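Local coordinates for protein probable ferredoxin-dependent nitrite reductase NirA (Mycobacterium tuberculosis, PDB 1ZJ8) that reduces sulfite to sulfide with electrons from ferredoxin, using a siroheme and a [4Fe-4S] cluster, at residues A120-G125 against A371-M376; R217-A222 against A283-F288; T468-G473 against Q482-G487. All coordinates share one frame; numbering follows the deposited sequence.

Contact 1 pairs helix 118-131 with helix 366-379, one from each ferredoxin-like half domain. Contact 2, nested along the chain inside the loop closed by contact 1, sets helix 277-291 against strand 219-224 in the first nitrite and sulfite reductase 4Fe-4S domain. Contact 3 follows in series and joins strands 469-472 and 486-494 in the second. The centres of contacts 1 and 2 lie about 33 Å apart. Those of contacts 1 and 3 are about 31 Å apart, and those of contacts 2 and 3 about 26 Å. Contact 1 thus joins the two ferredoxin-like halves, while contacts 2 and 3, in separate mixed sheets, border the siroheme and the iron-sulfur cluster respectively.

Contact 1: residues A120-G125 against A371-M376; sequences ALRTLG and AVADLM
Arg122 and Asp374 form a salt bridge across two nearly antiparallel helices, whose axes in these segments come within 8.6 Å at an angle of 158°. The main bond runs from Arg122 NH1 to Asp374 OD1 at 2.6 Å, with 159° at the hydrogen. OD1 is met on its syn side but well out of the carboxylate plane, and lies close to the guanidinium plane; the same oxygen takes a second, weak bond from Arg122 NH2 at 3.2 Å. One carboxylate oxygen thus receives one good and one weak bond. Arg122 gets there with CG anti to the backbone N (chi1 -176°) and a bend at chi3, which lays one guanidinium face over Ala373 CB, with the methyl offset toward the rim of the group. Nearer the backbone, Arg122 CB and Ala373 CB meet at 4.0 Å.

One helix comes from each ferredoxin-like half domain, so the contact couples the two halves that are repeated in siroheme-dependent sulfite and nitrite reductases. On the buried side Leu121 reaches across with a single methyl: its CD2 lies 3.6 Å from Val372 CG1 and 3.8 Å from Met376 SD. These three side chains also rest on Ile384 of strand 384-386, a strand that lies beneath both helices.

Other polar groups of helix 118-131 find partners outside the pair. Ser117 OG bonds to Ala120 N, Thr123 OG1 to the carbonyl of Ala119, Tyr146 OH to Leu124 O, and Thr129 OG1 to Gly125 O.

Contact 2: residues R217-A222 against A283-F288; sequences RKYKTA and AVTSVF. With SRM (siroheme), chain E.
Tyr219 reaches from its strand to the side of helix 283-288. It leaves the backbone with CG anti to N (chi1 -173°), which carries the ring outward to the helix. Tyr219 CB lies 4.2 Å from Phe288 CE2. The CD1 side of the ring passes Phe288, Tyr219 CD1 lying 3.5 Å from Phe288 CD2 and CE1 a little farther off. The two rings are nearly parallel, 20° between planes, but slid so far past each other, with centroids 5.5 Å apart, that they barely overlap. On the CE2 and CZ side lies Thr285 OG1, while Thr285 CG2 makes a CH-pi contact over one face of the tyrosine ring, 4.2 Å from its centroid. At the tip, Tyr219 OH comes to 3.2 Å from Val284 CG1, which approaches near the ring plane, and to 3.0 Å from Thr285 OG1. That threonine hydroxyl is hydrogen-bonded to Trp281 O, one turn back in the helix.

Strand 219-224 belongs to the mixed sheet of the first nitrite and sulfite reductase 4Fe-4S domain, between strands 176-181 and 236-243. Helix 277-291 packs on one side of it, and the siroheme lies on the other. Tyr219 faces the helix, while its neighbours Lys218 and Lys220 point to the siroheme. Both side-chain ends are modelled too close to its carboxylates, so their exact placement, including a weak Lys220 bond, is doubtful.

Before the strand, Arg217 O meets the edge of the Phe288 ring, 3.5 Å from Phe288 CE2. The side chain of Arg217 turns the other way: NE is bonded to Arg297 O, and NH2 lies 3.1 Å from siroheme O4D.

Contact 3: residues T468-G473 against Q482-G487; sequences TVNING and QIADIG. With SF4 (iron/sulfur cluster), chain D.
Val469 pairs with Ile486, and Asn470 with Gly487, as neighbours in parallel strands, both with CA atoms 4.8 Å apart. These are neighbouring inner strands of the mixed sheet of the second nitrite and sulfite reductase 4Fe-4S domain, where strand 469-472 runs between 425-427 and 486-494; the link between the paired strands has no helix and carries Cys474 and Cys478, which lie at the cluster and are probably two of its ligands. Ile486 brackets Val469 with its two backbone groups: its N bonds to Thr468 O, and its O accepts Asn470 N, both at 3.0 Å.

Just before the bridges, Thr468 and Asp485 trade side chain for backbone. Thr468 OG1 sits between its own backbone N and carbonyl carbon (chi1 63°), a position that turns the hydroxyl to the opposite loop, where it accepts Asp485 N at 2.9 Å in a nearly straight bond, 170° at the hydrogen. In return Asp485 OD2 takes a weak bond from Thr468 N at 3.3 Å.

The two faces of the strand pair differ. On one, Val469 CG2 packs at 4.2 Å against Ile486 CB, and Ile486 continues the apolar layer onto Phe553, Ile536 and Val539 of the helices that cover this face. On the other, the Asn470 amide lies against the methyl of Ala484, with Asn470 CG 3.7 Å from Ala484 CB, and ND2 is bonded to Arg480 O in the link. Asn472 also holds the link, its OD1 accepting the N-H of Ala479, one residue past Cys478, the probable axial ligand of the siroheme iron. Beyond the strand end, Gly473 borders the cluster, its carbonyl carbon C lying 3.6 Å from sulfur S2.

Contact 1: residues A120-G125 against A371-M376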
loop_
_atom_site.group_PDB
_atom_site.type_symbol
_atom_site.label_atom_id
_atom_site.label_comp_id
_atom_site.label_asym_id
_atom_site.label_seq_id
_atom_site.Cartn_x
_atom_site.Cartn_y
_atom_site.Cartn_z
ATOM N N ALA A 120 -8.500 -0.265 -20.048
ATOM C CA ALA A 120 -8.718 -0.783 -18.713
ATOM C C ALA A 120 -9.025 0.352 -17.741
ATOM O O ALA A 120 -9.865 0.198 -16.851
ATOM C CB ALA A 120 -7.498 -1.588 -18.244
ATOM N N LEU A 121 -8.340 1.481 -17.908
ATOM C CA LEU A 121 -8.543 2.655 -17.065
ATOM C C LEU A 121 -9.950 3.244 -17.276
ATOM O O LEU A 121 -10.595 3.696 -16.321
ATOM C CB LEU A 121 -7.476 3.707 -17.360
ATOM C CG LEU A 121 -7.470 4.903 -16.387
ATOM C CD1 LEU A 121 -6.841 4.499 -15.059
ATOM C CD2 LEU A 121 -6.787 6.155 -16.977
ATOM N N ARG A 122 -10.424 3.216 -18.521
ATOM C CA ARG A 122 -11.785 3.636 -18.841
ATOM C C ARG A 122 -12.855 2.747 -18.193
ATOM O O ARG A 122 -13.874 3.248 -17.680
ATOM C CB ARG A 122 -11.975 3.654 -20.342
ATOM C CG ARG A 122 -13.332 4.164 -20.755
ATOM C CD ARG A 122 -13.508 4.055 -22.245
ATOM N NE ARG A 122 -12.338 4.541 -22.973
ATOM C CZ ARG A 122 -12.040 5.826 -23.129
ATOM N NH1 ARG A 122 -12.824 6.775 -22.598
ATOM N NH2 ARG A 122 -10.949 6.168 -23.815
ATOM N N THR A 123 -12.622 1.436 -18.228
ATOM C CA THR A 123 -13.522 0.467 -17.619
ATOM C C THR A 123 -13.618 0.749 -16.113
ATOM O O THR A 123 -14.707 0.924 -15.583
ATOM C CB THR A 123 -13.025 -0.982 -17.905
ATOM O OG1 THR A 123 -12.942 -1.200 -19.330
ATOM C CG2 THR A 123 -13.946 -2.047 -17.234
ATOM N N LEU A 124 -12.470 0.835 -15.450
ATOM C CA LEU A 124 -12.412 1.252 -14.058
ATOM C C LEU A 124 -13.248 2.502 -13.794
ATOM O O LEU A 124 -13.933 2.602 -12.779
ATOM C CB LEU A 124 -10.963 1.526 -13.668
ATOM C CG LEU A 124 -10.203 0.344 -13.074
ATOM C CD1 LEU A 124 -10.794 -1.023 -13.462
ATOM C CD2 LEU A 124 -8.725 0.420 -13.483
ATOM N N GLY A 125 -13.186 3.450 -14.714
ATOM C CA GLY A 125 -13.883 4.709 -14.537
ATOM C C GLY A 125 -15.381 4.543 -14.577
ATOM O O GLY A 125 -16.101 5.131 -13.772
ATOM N N ALA A 371 -12.059 10.537 -17.408
ATOM C CA ALA A 371 -11.524 11.776 -17.990
ATOM C C ALA A 371 -10.054 11.629 -18.415
ATOM O O ALA A 371 -9.656 12.124 -19.491
ATOM C CB ALA A 371 -11.690 12.914 -17.011
ATOM N N VAL A 372 -9.275 10.953 -17.567
ATOM C CA VAL A 372 -7.854 10.696 -17.821
ATOM C C VAL A 372 -7.680 9.760 -19.026
ATOM O O VAL A 372 -6.764 9.932 -19.832
ATOM C CB VAL A 372 -7.136 10.052 -16.574
ATOM C CG1 VAL A 372 -5.712 9.596 -16.932
ATOM C CG2 VAL A 372 -7.109 11.003 -15.381
ATOM N N ALA A 373 -8.564 8.777 -19.150
ATOM C CA ALA A 373 -8.495 7.850 -20.277
ATOM C C ALA A 373 -8.606 8.576 -21.613
ATOM O O ALA A 373 -7.891 8.230 -22.557
ATOM C CB ALA A 373 -9.561 6.775 -20.154
ATOM N N ASP A 374 -9.471 9.590 -21.681
ATOM C CA ASP A 374 -9.661 10.377 -22.921
ATOM C C ASP A 374 -8.491 11.313 -23.206
ATOM O O ASP A 374 -8.128 11.543 -24.376
ATOM C CB ASP A 374 -10.997 11.139 -22.882
ATOM C CG ASP A 374 -12.192 10.190 -22.789
ATOM O OD1 ASP A 374 -12.150 9.143 -23.476
ATOM O OD2 ASP A 374 -13.142 10.452 -22.006
ATOM N N LEU A 375 -7.899 11.842 -22.132
ATOM C CA LEU A 375 -6.661 12.613 -22.242
ATOM C C LEU A 375 -5.532 11.730 -22.774
ATOM O O LEU A 375 -4.751 12.159 -23.631
ATOM C CB LEU A 375 -6.260 13.191 -20.888
ATOM C CG LEU A 375 -7.095 14.362 -20.372
ATOM C CD1 LEU A 375 -6.704 14.703 -18.943
ATOM C CD2 LEU A 375 -6.940 15.574 -21.276
ATOM N N MET A 376 -5.453 10.497 -22.283
ATOM C CA MET A 376 -4.479 9.559 -22.798
ATOM C C MET A 376 -4.646 9.332 -24.311
ATOM O O MET A 376 -3.661 9.311 -25.060
ATOM C CB MET A 376 -4.580 8.246 -22.038
ATOM C CG MET A 376 -3.968 8.322 -20.650
ATOM S SD MET A 376 -4.142 6.818 -19.658
ATOM C CE MET A 376 -3.239 5.644 -20.668
#

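Contact 2: residues R217-A222 against A283-F288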
loop_
_atom_site.group_PDB
_atom_site.type_symbol
_atom_site.label_atom_id
_atom_site.label_comp_id
_atom_site.label_asym_id
_atom_site.label_seq_id
_atom_site.Cartn_x
_atom_site.Cartn_y
_atom_site.Cartn_z
ATOM N N ARG A 217 -1.014 -15.607 7.133
ATOM C CA ARG A 217 -1.677 -14.315 7.016
ATOM C C ARG A 217 -1.489 -13.715 5.627
ATOM O O ARG A 217 -1.078 -14.412 4.683
ATOM C CB ARG A 217 -1.120 -13.367 8.076
ATOM C CG ARG A 217 -2.075 -13.083 9.207
ATOM C CD ARG A 217 -1.709 -11.756 9.876
ATOM N NE ARG A 217 -2.805 -11.204 10.659
ATOM C CZ ARG A 217 -3.922 -10.723 10.134
ATOM N NH1 ARG A 217 -4.127 -10.712 8.812
ATOM N NH2 ARG A 217 -4.847 -10.256 10.952
ATOM N N LYS A 218 -1.811 -12.422 5.507
ATOM C CA LYS A 218 -1.539 -11.659 4.291
ATOM C C LYS A 218 -0.032 -11.609 4.006
ATOM O O LYS A 218 0.795 -11.666 4.933
ATOM C CB LYS A 218 -2.140 -10.243 4.390
ATOM C CG LYS A 218 -1.521 -9.331 5.438
ATOM C CD LYS A 218 -1.966 -7.876 5.277
ATOM C CE LYS A 218 -3.179 -7.516 6.142
ATOM N NZ LYS A 218 -3.687 -6.135 5.832
ATOM N N TYR A 219 0.288 -11.486 2.714
ATOM C CA TYR A 219 1.652 -11.601 2.187
ATOM C C TYR A 219 1.907 -10.590 1.068
ATOM O O TYR A 219 1.307 -10.660 0.001
ATOM C CB TYR A 219 1.840 -13.001 1.637
ATOM C CG TYR A 219 3.235 -13.388 1.196
ATOM C CD1 TYR A 219 4.184 -13.749 2.117
ATOM C CD2 TYR A 219 3.565 -13.471 -0.147
ATOM C CE1 TYR A 219 5.443 -14.153 1.724
ATOM C CE2 TYR A 219 4.821 -13.883 -0.552
ATOM C CZ TYR A 219 5.764 -14.232 0.394
ATOM O OH TYR A 219 7.029 -14.652 0.028
ATOM N N LYS A 220 2.824 -9.670 1.326
ATOM C CA LYS A 220 3.048 -8.517 0.482
ATOM C C LYS A 220 4.397 -8.609 -0.228
ATOM O O LYS A 220 5.443 -8.857 0.405
ATOM C CB LYS A 220 2.990 -7.236 1.331
ATOM C CG LYS A 220 1.590 -6.849 1.727
ATOM C CD LYS A 220 1.555 -5.691 2.717
ATOM C CE LYS A 220 0.096 -5.273 2.961
ATOM N NZ LYS A 220 -0.133 -4.416 4.163
ATOM N N THR A 221 4.362 -8.335 -1.530
ATOM C CA THR A 221 5.517 -8.500 -2.382
ATOM C C THR A 221 5.819 -7.222 -3.189
ATOM O O THR A 221 4.900 -6.541 -3.694
ATOM C CB THR A 221 5.311 -9.716 -3.310
ATOM O OG1 THR A 221 5.233 -10.905 -2.513
ATOM C CG2 THR A 221 6.443 -9.861 -4.309
ATOM N N ALA A 222 7.117 -6.924 -3.319
ATOM C CA ALA A 222 7.582 -5.827 -4.142
ATOM C C ALA A 222 8.744 -6.239 -5.071
ATOM O O ALA A 222 9.733 -6.814 -4.616
ATOM C CB ALA A 222 7.992 -4.705 -3.253
ATOM N N ALA A 283 9.450 -20.268 -3.371
ATOM C CA ALA A 283 10.119 -20.937 -2.281
ATOM C C ALA A 283 9.997 -20.154 -0.970
ATOM O O ALA A 283 9.782 -20.730 0.111
ATOM C CB ALA A 283 11.564 -21.139 -2.632
ATOM N N VAL A 284 10.129 -18.835 -1.052
ATOM C CA VAL A 284 9.972 -17.984 0.139
ATOM C C VAL A 284 8.526 -18.069 0.654
ATOM O O VAL A 284 8.285 -18.287 1.855
ATOM C CB VAL A 284 10.329 -16.506 -0.156
ATOM C CG1 VAL A 284 9.938 -15.616 1.012
ATOM C CG2 VAL A 284 11.834 -16.346 -0.474
ATOM N N THR A 285 7.573 -17.916 -0.264
ATOM C CA THR A 285 6.173 -18.022 0.080
ATOM C C THR A 285 5.862 -19.393 0.686
ATOM O O THR A 285 5.012 -19.502 1.580
ATOM C CB THR A 285 5.287 -17.788 -1.148
ATOM O OG1 THR A 285 5.719 -16.596 -1.819
ATOM C CG2 THR A 285 3.824 -17.639 -0.738
ATOM N N SER A 286 6.547 -20.432 0.193
ATOM C CA SER A 286 6.347 -21.815 0.675
ATOM C C SER A 286 6.853 -21.994 2.095
ATOM O O SER A 286 6.214 -22.658 2.908
ATOM C CB SER A 286 7.030 -22.803 -0.260
ATOM O OG SER A 286 6.523 -22.652 -1.585
ATOM N N VAL A 287 7.978 -21.366 2.410
ATOM C CA VAL A 287 8.450 -21.382 3.788
ATOM C C VAL A 287 7.423 -20.717 4.696
ATOM O O VAL A 287 7.084 -21.254 5.747
ATOM C CB VAL A 287 9.787 -20.667 3.963
ATOM C CG1 VAL A 287 10.219 -20.715 5.444
ATOM C CG2 VAL A 287 10.844 -21.283 3.038
ATOM N N PHE A 288 6.922 -19.558 4.286
ATOM C CA PHE A 288 5.879 -18.863 5.043
ATOM C C PHE A 288 4.730 -19.818 5.346
ATOM O O PHE A 288 4.361 -19.999 6.500
ATOM C CB PHE A 288 5.371 -17.622 4.262
ATOM C CG PHE A 288 4.323 -16.786 4.996
ATOM C CD1 PHE A 288 4.464 -16.461 6.356
ATOM C CD2 PHE A 288 3.211 -16.286 4.311
ATOM C CE1 PHE A 288 3.509 -15.685 7.024
ATOM C CE2 PHE A 288 2.240 -15.502 4.980
ATOM C CZ PHE A 288 2.398 -15.209 6.340
HETATM FE FE SRM E . -4.325 -2.202 4.876
HETATM C CHA SRM E . -6.610 -3.669 6.949
HETATM C CHB SRM E . -6.642 0.019 3.919
HETATM C CHC SRM E . -2.157 -0.837 2.869
HETATM C CHD SRM E . -1.843 -2.753 7.216
HETATM N NA SRM E . -6.290 -2.010 5.193
HETATM C C1A SRM E . -7.090 -2.774 5.970
HETATM C C2A SRM E . -8.551 -2.585 5.703
HETATM C CMA SRM E . -9.037 -3.665 4.785
HETATM C CDA SRM E . -9.359 -2.442 6.963
HETATM C CEA SRM E . -10.184 -3.591 7.449
HETATM O O3A SRM E . -9.613 -4.639 7.766
HETATM O O4A SRM E . -11.418 -3.502 7.529
HETATM C C3A SRM E . -8.528 -1.262 5.017
HETATM C CAA SRM E . -9.495 -1.132 3.888
HETATM C CBA SRM E . -10.731 -0.586 4.551
HETATM C CCA SRM E . -11.495 0.292 3.614
HETATM O O1A SRM E . -10.865 1.071 2.866
HETATM O O2A SRM E . -12.746 0.199 3.594
HETATM C C4A SRM E . -7.091 -1.075 4.670
HETATM N NB SRM E . -4.451 -0.781 3.523
HETATM C C1B SRM E . -5.458 0.028 3.187
HETATM C C2B SRM E . -5.207 0.893 1.983
HETATM C CMB SRM E . -6.392 1.049 1.072
HETATM C CDB SRM E . -4.820 2.245 2.483
HETATM C CEB SRM E . -4.528 3.306 1.483
HETATM O O3B SRM E . -5.258 4.310 1.337
HETATM O O4B SRM E . -3.524 3.148 0.788
HETATM C C3B SRM E . -4.020 0.159 1.399
HETATM C CAB SRM E . -4.467 -0.946 0.477
HETATM C CBB SRM E . -3.421 -1.287 -0.539
HETATM C CCB SRM E . -3.805 -2.535 -1.281
HETATM O O1B SRM E . -4.262 -2.474 -2.420
HETATM O O2B SRM E . -3.643 -3.645 -0.784
HETATM C C4B SRM E . -3.497 -0.526 2.633
HETATM N NC SRM E . -2.453 -1.762 5.063
HETATM C C1C SRM E . -1.656 -1.359 4.052
HETATM C C2C SRM E . -0.337 -1.151 4.433
HETATM C CDC SRM E . 0.770 -0.471 3.699
HETATM C CEC SRM E . 1.626 -1.206 2.743
HETATM O O3C SRM E . 1.321 -2.369 2.394
HETATM O O4C SRM E . 2.633 -0.600 2.349
HETATM C C3C SRM E . -0.300 -1.661 5.696
HETATM C CAC SRM E . 0.990 -1.635 6.449
HETATM C CBC SRM E . 2.134 -2.536 6.037
HETATM C CCC SRM E . 1.877 -3.932 6.577
HETATM O O1C SRM E . 0.962 -4.649 6.089
HETATM O O2C SRM E . 2.598 -4.310 7.536
HETATM C C4C SRM E . -1.560 -2.083 6.031
HETATM N ND SRM E . -4.182 -3.336 6.546
HETATM C C1D SRM E . -3.149 -3.241 7.399
HETATM C C2D SRM E . -3.551 -3.728 8.657
HETATM C CAD SRM E . -2.581 -4.356 9.642
HETATM C CBD SRM E . -2.376 -5.838 9.600
HETATM C CCD SRM E . -1.350 -6.550 10.435
HETATM O O1D SRM E . -0.416 -7.112 9.821
HETATM O O2D SRM E . -1.430 -6.574 11.692
HETATM C C3D SRM E . -4.872 -4.120 8.523
HETATM C CDD SRM E . -5.584 -5.089 9.428
HETATM C CED SRM E . -5.374 -6.585 9.361
HETATM O O3D SRM E . -4.793 -7.110 8.411
HETATM O O4D SRM E . -5.783 -7.330 10.263
HETATM C C4D SRM E . -5.248 -3.875 7.212
#

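Contact 3: residues T468-G473 against Q482-G487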
loop_
_atom_site.group_PDB
_atom_site.type_symbol
_atom_site.label_atom_id
_atom_site.label_comp_id
_atom_site.label_asym_id
_atom_site.label_seq_id
_atom_site.Cartn_x
_atom_site.Cartn_y
_atom_site.Cartn_z
ATOM N N THR A 468 7.495 14.704 4.527
ATOM C CA THR A 468 6.444 13.714 4.306
ATOM C C THR A 468 5.504 13.667 5.511
ATOM O O THR A 468 5.948 13.754 6.637
ATOM C CB THR A 468 7.028 12.298 3.999
ATOM O OG1 THR A 468 7.770 11.801 5.117
ATOM C CG2 THR A 468 7.935 12.349 2.803
ATOM N N VAL A 469 4.209 13.563 5.247
ATOM C CA VAL A 469 3.179 13.570 6.283
ATOM C C VAL A 469 2.200 12.441 6.007
ATOM O O VAL A 469 1.546 12.422 4.955
ATOM C CB VAL A 469 2.378 14.905 6.317
ATOM C CG1 VAL A 469 1.245 14.835 7.356
ATOM C CG2 VAL A 469 3.297 16.112 6.577
ATOM N N ASN A 470 2.084 11.505 6.944
ATOM C CA ASN A 470 1.178 10.357 6.776
ATOM C C ASN A 470 0.112 10.319 7.876
ATOM O O ASN A 470 0.445 10.281 9.067
ATOM C CB ASN A 470 1.958 9.049 6.778
ATOM C CG ASN A 470 2.917 8.933 5.605
ATOM O OD1 ASN A 470 3.042 9.842 4.804
ATOM N ND2 ASN A 470 3.597 7.805 5.506
ATOM N N ILE A 471 -1.162 10.326 7.465
ATOM C CA ILE A 471 -2.301 10.342 8.387
ATOM C C ILE A 471 -3.006 8.990 8.395
ATOM O O ILE A 471 -3.643 8.595 7.419
ATOM C CB ILE A 471 -3.331 11.421 8.002
ATOM C CG1 ILE A 471 -2.639 12.710 7.529
ATOM C CG2 ILE A 471 -4.266 11.703 9.186
ATOM C CD1 ILE A 471 -3.588 13.893 7.317
ATOM N N ASN A 472 -2.917 8.290 9.515
ATOM C CA ASN A 472 -3.533 6.966 9.659
ATOM C C ASN A 472 -4.663 7.021 10.681
ATOM O O ASN A 472 -4.534 7.702 11.701
ATOM C CB ASN A 472 -2.480 5.949 10.083
ATOM C CG ASN A 472 -1.299 5.888 9.111
ATOM O OD1 ASN A 472 -1.105 4.883 8.417
ATOM N ND2 ASN A 472 -0.494 6.965 9.068
ATOM N N GLY A 473 -5.764 6.316 10.406
ATOM C CA GLY A 473 -6.961 6.322 11.278
ATOM C C GLY A 473 -6.954 5.344 12.463
ATOM O O GLY A 473 -7.900 5.331 13.269
ATOM N N GLN A 482 5.171 5.040 10.671
ATOM C CA GLN A 482 6.460 5.046 11.341
ATOM C C GLN A 482 7.562 5.450 10.406
ATOM O O GLN A 482 8.719 5.513 10.817
ATOM C CB GLN A 482 6.783 3.670 11.956
ATOM C CG GLN A 482 5.743 3.119 12.945
ATOM C CD GLN A 482 4.629 2.367 12.252
ATOM O OE1 GLN A 482 4.356 2.598 11.072
ATOM N NE2 GLN A 482 3.984 1.451 12.976
ATOM N N ILE A 483 7.226 5.721 9.151
ATOM C CA ILE A 483 8.258 6.053 8.176
ATOM C C ILE A 483 7.958 7.379 7.498
ATOM O O ILE A 483 8.265 7.560 6.325
ATOM C CB ILE A 483 8.447 4.898 7.159
ATOM C CG1 ILE A 483 7.157 4.630 6.375
ATOM C CG2 ILE A 483 8.879 3.635 7.883
ATOM C CD1 ILE A 483 7.252 3.457 5.454
ATOM N N ALA A 484 7.365 8.302 8.247
ATOM C CA ALA A 484 7.053 9.639 7.752
ATOM C C ALA A 484 7.859 10.579 8.575
ATOM O O ALA A 484 8.173 10.265 9.704
ATOM C CB ALA A 484 5.585 9.945 7.950
ATOM N N ASP A 485 8.201 11.729 8.017
ATOM C CA ASP A 485 8.782 12.785 8.818
ATOM C C ASP A 485 7.765 13.167 9.895
ATOM O O ASP A 485 8.133 13.261 11.061
ATOM C CB ASP A 485 9.194 13.975 7.950
ATOM C CG ASP A 485 10.377 13.653 7.037
ATOM O OD1 ASP A 485 11.190 12.743 7.367
ATOM O OD2 ASP A 485 10.473 14.304 5.970
ATOM N N ILE A 486 6.495 13.337 9.515
ATOM C CA ILE A 486 5.426 13.528 10.475
ATOM C C ILE A 486 4.337 12.467 10.278
ATOM O O ILE A 486 3.544 12.548 9.350
ATOM C CB ILE A 486 4.821 14.928 10.349
ATOM C CG1 ILE A 486 5.928 15.977 10.362
ATOM C CG2 ILE A 486 3.823 15.179 11.493
ATOM C CD1 ILE A 486 5.452 17.378 10.227
ATOM N N GLY A 487 4.299 11.474 11.158
ATOM C CA GLY A 487 3.309 10.408 11.077
ATOM C C GLY A 487 2.255 10.619 12.133
ATOM O O GLY A 487 2.565 11.055 13.239
HETATM FE FE1 SF4 D . -6.700 1.513 10.260
HETATM FE FE2 SF4 D . -6.040 1.021 7.652
HETATM FE FE3 SF4 D . -8.643 1.501 8.351
HETATM FE FE4 SF4 D . -6.724 3.439 8.251
HETATM S S1 SF4 D . -7.563 2.246 6.469
HETATM S S2 SF4 D . -8.283 3.131 9.952
HETATM S S3 SF4 D . -4.887 2.368 9.110
HETATM S S4 SF4 D . -7.379 -0.302 9.012
#